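PPC domain-containing protein (Pyrococcus horikoshii, PDB 2DT4) is of unknown function but belongs to the plant- and prokaryote-conserved (PPC) domain family, whose plant members carry DNA-binding AT-hook motifs, and assembles as a trimer. Local coordinates at residues F6-E20 and E110-E124. Sequence-based numbering, arbitrary orientation.
Sequences FSLGRTYLFRVPEGE and EVFVAEIFLQELKGE
Arg10 grips the carboxylate of Glu120 side-on at a beta bulge in the antiparallel pairing of strands 6-16 and 114-123. Its NE lies 2.9 Å from Glu120 OE2 and its NH1 3.0 Å from Glu120 OE1. The planes of the two groups are turned 47° apart: both oxygens stay near the guanidinium plane, while both nitrogens meet the carboxylate from out of its own plane. Glu120 OE2 also takes the backbone N-H of Arg10 on its anti lone pair. Lys122 NZ, 2.9 Å from Glu120 OE1, comes to it from the face opposite Arg10 NH1, and four N-H donors thus fix the carboxylate and would tend to keep it ionised. Arg10 NH2 hydrogen-bonds the backbone O of Glu33.

Beyond the bulge the register is regular. On the side facing helix 22-33, the Phe14 ring lies over the strand, with Ile116 O 3.9 Å above its plane; chi1 of 52° tucks CG between backbone N and carbonyl carbon and brings CE1 to 3.6 Å from Ile116 CB. Tyr12 and Leu118 run side by side, and Val16 CG2 meets Ile116 CG1. On the other side, Thr11 CG2 sits 3.5 Å from Phe117 CE2.

Past the corner at Phe112 and Val113, a type II turn from Pro17 to Glu20 holds Val111 through backbone bonds. Thr11 and Tyr12 pair with a strand of the second subunit, Phe6 with one of the third: a bulged antiparallel pair whose sheet continues between subunits of the PPC trimer.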
loop_
_atom_site.group_PDB
_atom_site.type_symbol
_atom_site.label_atom_id
_atom_site.label_comp_id
_atom_site.label_asym_id
_atom_site.label_seq_id
_atom_site.Cartn_x
_atom_site.Cartn_y
_atom_site.Cartn_z
ATOM N N PHE A 6 9.294 -11.776 12.569
ATOM C CA PHE A 6 10.553 -11.058 12.436
ATOM C C PHE A 6 10.606 -9.873 13.387
ATOM O O PHE A 6 9.578 -9.375 13.854
ATOM C CB PHE A 6 10.720 -10.522 11.002
ATOM C CG PHE A 6 10.743 -11.587 9.980
ATOM C CD1 PHE A 6 11.930 -12.225 9.661
ATOM C CD2 PHE A 6 9.569 -12.037 9.401
ATOM C CE1 PHE A 6 11.937 -13.254 8.741
ATOM C CE2 PHE A 6 9.574 -13.062 8.490
ATOM C CZ PHE A 6 10.776 -13.688 8.170
ATOM N N SER A 7 11.819 -9.407 13.651
ATOM C CA SER A 7 12.004 -8.173 14.373
ATOM C C SER A 7 12.189 -7.032 13.386
ATOM O O SER A 7 12.592 -7.219 12.216
ATOM C CB SER A 7 13.206 -8.231 15.336
ATOM O OG SER A 7 14.415 -8.448 14.663
ATOM N N LEU A 8 11.920 -5.831 13.858
ATOM C CA LEU A 8 12.030 -4.651 12.993
ATOM C C LEU A 8 13.488 -4.201 12.988
ATOM O O LEU A 8 14.051 -3.847 14.038
ATOM C CB LEU A 8 11.109 -3.522 13.481
ATOM C CG LEU A 8 9.631 -3.809 13.311
ATOM C CD1 LEU A 8 8.794 -2.902 14.268
ATOM C CD2 LEU A 8 9.189 -3.615 11.842
ATOM N N GLY A 9 14.102 -4.252 11.819
ATOM C CA GLY A 9 15.420 -3.703 11.618
ATOM C C GLY A 9 15.401 -2.252 11.237
ATOM O O GLY A 9 14.550 -1.484 11.697
ATOM N N ARG A 10 16.347 -1.882 10.384
ATOM C CA ARG A 10 16.528 -0.509 9.955
ATOM C C ARG A 10 15.348 -0.060 9.108
ATOM O O ARG A 10 14.745 -0.863 8.385
ATOM C CB ARG A 10 17.858 -0.350 9.212
ATOM C CG ARG A 10 19.061 -0.561 10.126
ATOM C CD ARG A 10 20.348 -0.755 9.392
ATOM N NE ARG A 10 20.394 -2.038 8.711
ATOM C CZ ARG A 10 21.261 -2.406 7.763
ATOM N NH1 ARG A 10 21.170 -3.642 7.258
ATOM N NH2 ARG A 10 22.193 -1.569 7.333
ATOM N N THR A 11 15.042 1.218 9.228
ATOM C CA THR A 11 13.894 1.856 8.577
ATOM C C THR A 11 14.385 3.013 7.682
ATOM O O THR A 11 15.248 3.791 8.083
ATOM C CB THR A 11 12.956 2.391 9.659
ATOM O OG1 THR A 11 12.591 1.330 10.561
ATOM C CG2 THR A 11 11.675 2.921 9.041
ATOM N N TYR A 12 13.834 3.133 6.468
ATOM C CA TYR A 12 14.270 4.123 5.506
ATOM C C TYR A 12 13.126 4.786 4.736
ATOM O O TYR A 12 12.082 4.183 4.501
ATOM C CB TYR A 12 15.205 3.497 4.464
ATOM C CG TYR A 12 16.399 2.698 4.992
ATOM C CD1 TYR A 12 17.661 3.262 5.036
ATOM C CD2 TYR A 12 16.258 1.379 5.412
ATOM C CE1 TYR A 12 18.749 2.537 5.471
ATOM C CE2 TYR A 12 17.344 0.648 5.824
ATOM C CZ TYR A 12 18.579 1.235 5.865
ATOM O OH TYR A 12 19.678 0.482 6.255
ATOM N N LEU A 13 13.348 6.033 4.347
ATOM C CA LEU A 13 12.427 6.798 3.518
ATOM C C LEU A 13 13.294 7.692 2.658
ATOM O O LEU A 13 14.096 8.449 3.201
ATOM C CB LEU A 13 11.466 7.637 4.378
ATOM C CG LEU A 13 10.452 8.438 3.547
ATOM C CD1 LEU A 13 9.557 7.532 2.702
ATOM C CD2 LEU A 13 9.634 9.328 4.472
ATOM N N PHE A 14 13.160 7.574 1.339
ATOM C CA PHE A 14 14.080 8.254 0.431
ATOM C C PHE A 14 13.476 8.479 -0.931
ATOM O O PHE A 14 12.521 7.780 -1.349
ATOM C CB PHE A 14 15.407 7.482 0.290
ATOM C CG PHE A 14 15.251 6.027 -0.054
ATOM C CD1 PHE A 14 15.027 5.612 -1.358
ATOM C CD2 PHE A 14 15.296 5.081 0.934
ATOM C CE1 PHE A 14 14.843 4.249 -1.651
ATOM C CE2 PHE A 14 15.131 3.744 0.654
ATOM C CZ PHE A 14 14.883 3.320 -0.636
ATOM N N ARG A 15 14.065 9.447 -1.632
ATOM C CA ARG A 15 13.775 9.659 -3.025
ATOM C C ARG A 15 14.845 9.054 -3.895
ATOM O O ARG A 15 16.029 9.330 -3.731
ATOM C CB ARG A 15 13.657 11.140 -3.355
ATOM C CG ARG A 15 13.370 11.341 -4.810
ATOM C CD ARG A 15 12.795 12.675 -5.138
ATOM N NE ARG A 15 13.774 13.728 -4.983
ATOM C CZ ARG A 15 14.556 14.206 -5.957
ATOM N NH1 ARG A 15 15.392 15.221 -5.710
ATOM N NH2 ARG A 15 14.565 13.664 -7.141
ATOM N N VAL A 16 14.396 8.235 -4.834
ATOM C CA VAL A 16 15.264 7.596 -5.797
ATOM C C VAL A 16 15.597 8.611 -6.903
ATOM O O VAL A 16 14.694 9.242 -7.435
ATOM C CB VAL A 16 14.542 6.362 -6.411
ATOM C CG1 VAL A 16 15.411 5.706 -7.451
ATOM C CG2 VAL A 16 14.132 5.376 -5.359
ATOM N N PRO A 17 16.876 8.766 -7.271
ATOM C CA PRO A 17 17.228 9.691 -8.351
ATOM C C PRO A 17 16.517 9.438 -9.678
ATOM O O PRO A 17 16.310 8.294 -10.085
ATOM C CB PRO A 17 18.737 9.485 -8.492
ATOM C CG PRO A 17 19.172 9.099 -7.173
ATOM C CD PRO A 17 18.071 8.182 -6.660
ATOM N N GLU A 18 16.177 10.537 -10.355
ATOM C CA GLU A 18 15.651 10.494 -11.719
ATOM C C GLU A 18 16.581 9.654 -12.601
ATOM O O GLU A 18 17.813 9.844 -12.613
ATOM C CB GLU A 18 15.493 11.901 -12.294
ATOM C CG GLU A 18 14.970 11.931 -13.727
ATOM C CD GLU A 18 15.035 13.301 -14.377
ATOM O OE1 GLU A 18 15.798 14.178 -13.900
ATOM O OE2 GLU A 18 14.327 13.474 -15.382
ATOM N N GLY A 19 15.947 8.804 -13.405
ATOM C CA GLY A 19 16.676 7.972 -14.344
ATOM C C GLY A 19 17.133 6.612 -13.890
ATOM O O GLY A 19 17.530 5.782 -14.737
ATOM N N GLU A 20 17.000 6.330 -12.587
ATOM C CA GLU A 20 17.339 4.986 -12.123
ATOM C C GLU A 20 16.234 4.077 -12.602
ATOM O O GLU A 20 15.064 4.520 -12.704
ATOM C CB GLU A 20 17.386 4.928 -10.591
ATOM C CG GLU A 20 18.640 5.566 -10.026
ATOM C CD GLU A 20 19.820 4.597 -9.861
ATOM O OE1 GLU A 20 19.726 3.385 -10.135
ATOM O OE2 GLU A 20 20.882 5.074 -9.402
ATOM N N GLU A 110 11.533 3.069 -15.296
ATOM C CA GLU A 110 12.478 4.173 -15.144
ATOM C C GLU A 110 11.856 5.199 -14.196
ATOM O O GLU A 110 10.721 5.640 -14.384
ATOM C CB GLU A 110 12.775 4.811 -16.505
ATOM C CG GLU A 110 13.743 5.943 -16.391
ATOM C CD GLU A 110 13.994 6.603 -17.732
ATOM O OE1 GLU A 110 14.251 5.873 -18.706
ATOM O OE2 GLU A 110 13.877 7.838 -17.797
ATOM N N VAL A 111 12.607 5.596 -13.190
ATOM C CA VAL A 111 12.107 6.590 -12.230
ATOM C C VAL A 111 12.151 8.045 -12.669
ATOM O O VAL A 111 13.246 8.521 -12.958
ATOM C CB VAL A 111 12.972 6.560 -10.960
ATOM C CG1 VAL A 111 12.670 7.740 -10.007
ATOM C CG2 VAL A 111 12.833 5.214 -10.260
ATOM N N PHE A 112 10.950 8.666 -12.507
ATOM C CA PHE A 112 11.034 10.132 -12.678
ATOM C C PHE A 112 11.199 10.625 -11.264
ATOM O O PHE A 112 12.183 11.239 -10.919
ATOM C CB PHE A 112 9.774 10.677 -13.444
ATOM C CG PHE A 112 9.724 12.174 -13.561
ATOM C CD1 PHE A 112 10.787 12.877 -14.144
ATOM C CD2 PHE A 112 8.656 12.876 -13.041
ATOM C CE1 PHE A 112 10.743 14.277 -14.229
ATOM C CE2 PHE A 112 8.614 14.266 -13.121
ATOM C CZ PHE A 112 9.668 14.961 -13.712
ATOM N N VAL A 113 10.179 10.288 -10.458
ATOM C CA VAL A 113 10.200 10.573 -9.002
ATOM C C VAL A 113 9.764 9.257 -8.381
ATOM O O VAL A 113 8.795 8.683 -8.813
ATOM C CB VAL A 113 9.245 11.679 -8.549
ATOM C CG1 VAL A 113 9.125 11.770 -6.983
ATOM C CG2 VAL A 113 9.698 13.021 -9.147
ATOM N N ALA A 114 10.432 8.856 -7.282
ATOM C CA ALA A 114 9.988 7.642 -6.556
ATOM C C ALA A 114 10.357 7.902 -5.094
ATOM O O ALA A 114 11.543 8.164 -4.779
ATOM C CB ALA A 114 10.545 6.326 -7.023
ATOM N N GLU A 115 9.342 7.874 -4.238
ATOM C CA GLU A 115 9.463 8.136 -2.830
ATOM C C GLU A 115 9.136 6.801 -2.194
ATOM O O GLU A 115 7.972 6.352 -2.184
ATOM C CB GLU A 115 8.528 9.262 -2.385
ATOM C CG GLU A 115 8.944 10.590 -3.013
ATOM C CD GLU A 115 7.961 11.729 -2.834
ATOM O OE1 GLU A 115 6.887 11.559 -2.232
ATOM O OE2 GLU A 115 8.250 12.838 -3.340
ATOM N N ILE A 116 10.204 6.145 -1.778
ATOM C CA ILE A 116 10.136 4.786 -1.251
ATOM C C ILE A 116 10.381 4.679 0.268
ATOM O O ILE A 116 11.343 5.285 0.812
ATOM C CB ILE A 116 11.227 3.962 -1.998
ATOM C CG1 ILE A 116 11.074 4.001 -3.538
ATOM C CG2 ILE A 116 11.264 2.540 -1.479
ATOM C CD1 ILE A 116 9.721 3.646 -4.109
ATOM N N PHE A 117 9.550 3.838 0.880
ATOM C CA PHE A 117 9.636 3.468 2.282
ATOM C C PHE A 117 10.113 2.018 2.308
ATOM O O PHE A 117 9.569 1.172 1.601
ATOM C CB PHE A 117 8.298 3.569 3.019
ATOM C CG PHE A 117 8.341 3.025 4.413
ATOM C CD1 PHE A 117 7.767 1.811 4.723
ATOM C CD2 PHE A 117 8.986 3.735 5.422
ATOM C CE1 PHE A 117 7.817 1.302 6.038
ATOM C CE2 PHE A 117 9.028 3.228 6.727
ATOM C CZ PHE A 117 8.438 2.030 7.024
ATOM N N LEU A 118 11.127 1.750 3.125
ATOM C CA LEU A 118 11.707 0.417 3.207
ATOM C C LEU A 118 11.939 0.046 4.654
ATOM O O LEU A 118 12.566 0.811 5.394
ATOM C CB LEU A 118 12.997 0.354 2.414
ATOM C CG LEU A 118 13.577 -1.038 2.282
ATOM C CD1 LEU A 118 14.370 -1.136 0.998
ATOM C CD2 LEU A 118 14.472 -1.445 3.463
ATOM N N GLN A 119 11.402 -1.101 5.081
ATOM C CA GLN A 119 11.527 -1.565 6.456
ATOM C C GLN A 119 12.210 -2.920 6.436
ATOM O O GLN A 119 11.625 -3.928 6.001
ATOM C CB GLN A 119 10.148 -1.654 7.153
ATOM C CG GLN A 119 10.190 -2.293 8.540
ATOM C CD GLN A 119 11.055 -1.460 9.485
ATOM O OE1 GLN A 119 12.128 -1.925 9.948
ATOM N NE2 GLN A 119 10.640 -0.244 9.734
ATOM N N GLU A 120 13.421 -2.943 6.984
ATOM C CA GLU A 120 14.171 -4.182 7.081
ATOM C C GLU A 120 13.551 -5.059 8.152
ATOM O O GLU A 120 13.075 -4.543 9.157
ATOM C CB GLU A 120 15.627 -3.864 7.470
ATOM C CG GLU A 120 16.496 -5.069 7.710
ATOM C CD GLU A 120 17.880 -4.719 8.177
ATOM O OE1 GLU A 120 18.812 -5.449 7.763
ATOM O OE2 GLU A 120 18.037 -3.746 8.954
ATOM N N LEU A 121 13.558 -6.371 7.916
ATOM C CA LEU A 121 13.098 -7.374 8.880
ATOM C C LEU A 121 14.231 -8.346 9.186
ATOM O O LEU A 121 14.994 -8.710 8.279
ATOM C CB LEU A 121 11.944 -8.152 8.268
ATOM C CG LEU A 121 10.701 -7.332 7.907
ATOM C CD1 LEU A 121 9.624 -8.238 7.340
ATOM C CD2 LEU A 121 10.147 -6.474 9.070
ATOM N N LYS A 122 14.360 -8.719 10.470
ATOM C CA LYS A 122 15.449 -9.561 10.951
ATOM C C LYS A 122 14.850 -10.810 11.575
ATOM O O LYS A 122 13.886 -10.759 12.323
ATOM C CB LYS A 122 16.280 -8.842 12.020
ATOM C CG LYS A 122 16.842 -7.473 11.662
ATOM C CD LYS A 122 17.988 -7.598 10.749
ATOM C CE LYS A 122 18.975 -6.454 10.961
ATOM N NZ LYS A 122 20.140 -6.463 10.085
ATOM N N GLY A 123 15.426 -11.947 11.265
ATOM C CA GLY A 123 14.946 -13.184 11.844
ATOM C C GLY A 123 15.333 -14.383 11.031
ATOM O O GLY A 123 16.415 -14.474 10.450
ATOM N N GLU A 124 14.418 -15.323 11.016
ATOM C CA GLU A 124 14.606 -16.585 10.360
ATOM C C GLU A 124 14.734 -16.411 8.867
ATOM O O GLU A 124 14.370 -15.377 8.305
ATOM C CB GLU A 124 13.408 -17.483 10.674
ATOM C CG GLU A 124 12.132 -17.076 9.929
ATOM C CD GLU A 124 10.885 -17.758 10.435
ATOM O OE1 GLU A 124 9.976 -18.002 9.602
ATOM O OE2 GLU A 124 10.793 -17.999 11.668
HETATM O O HOH W 1 13.407 11.444 -8.334
#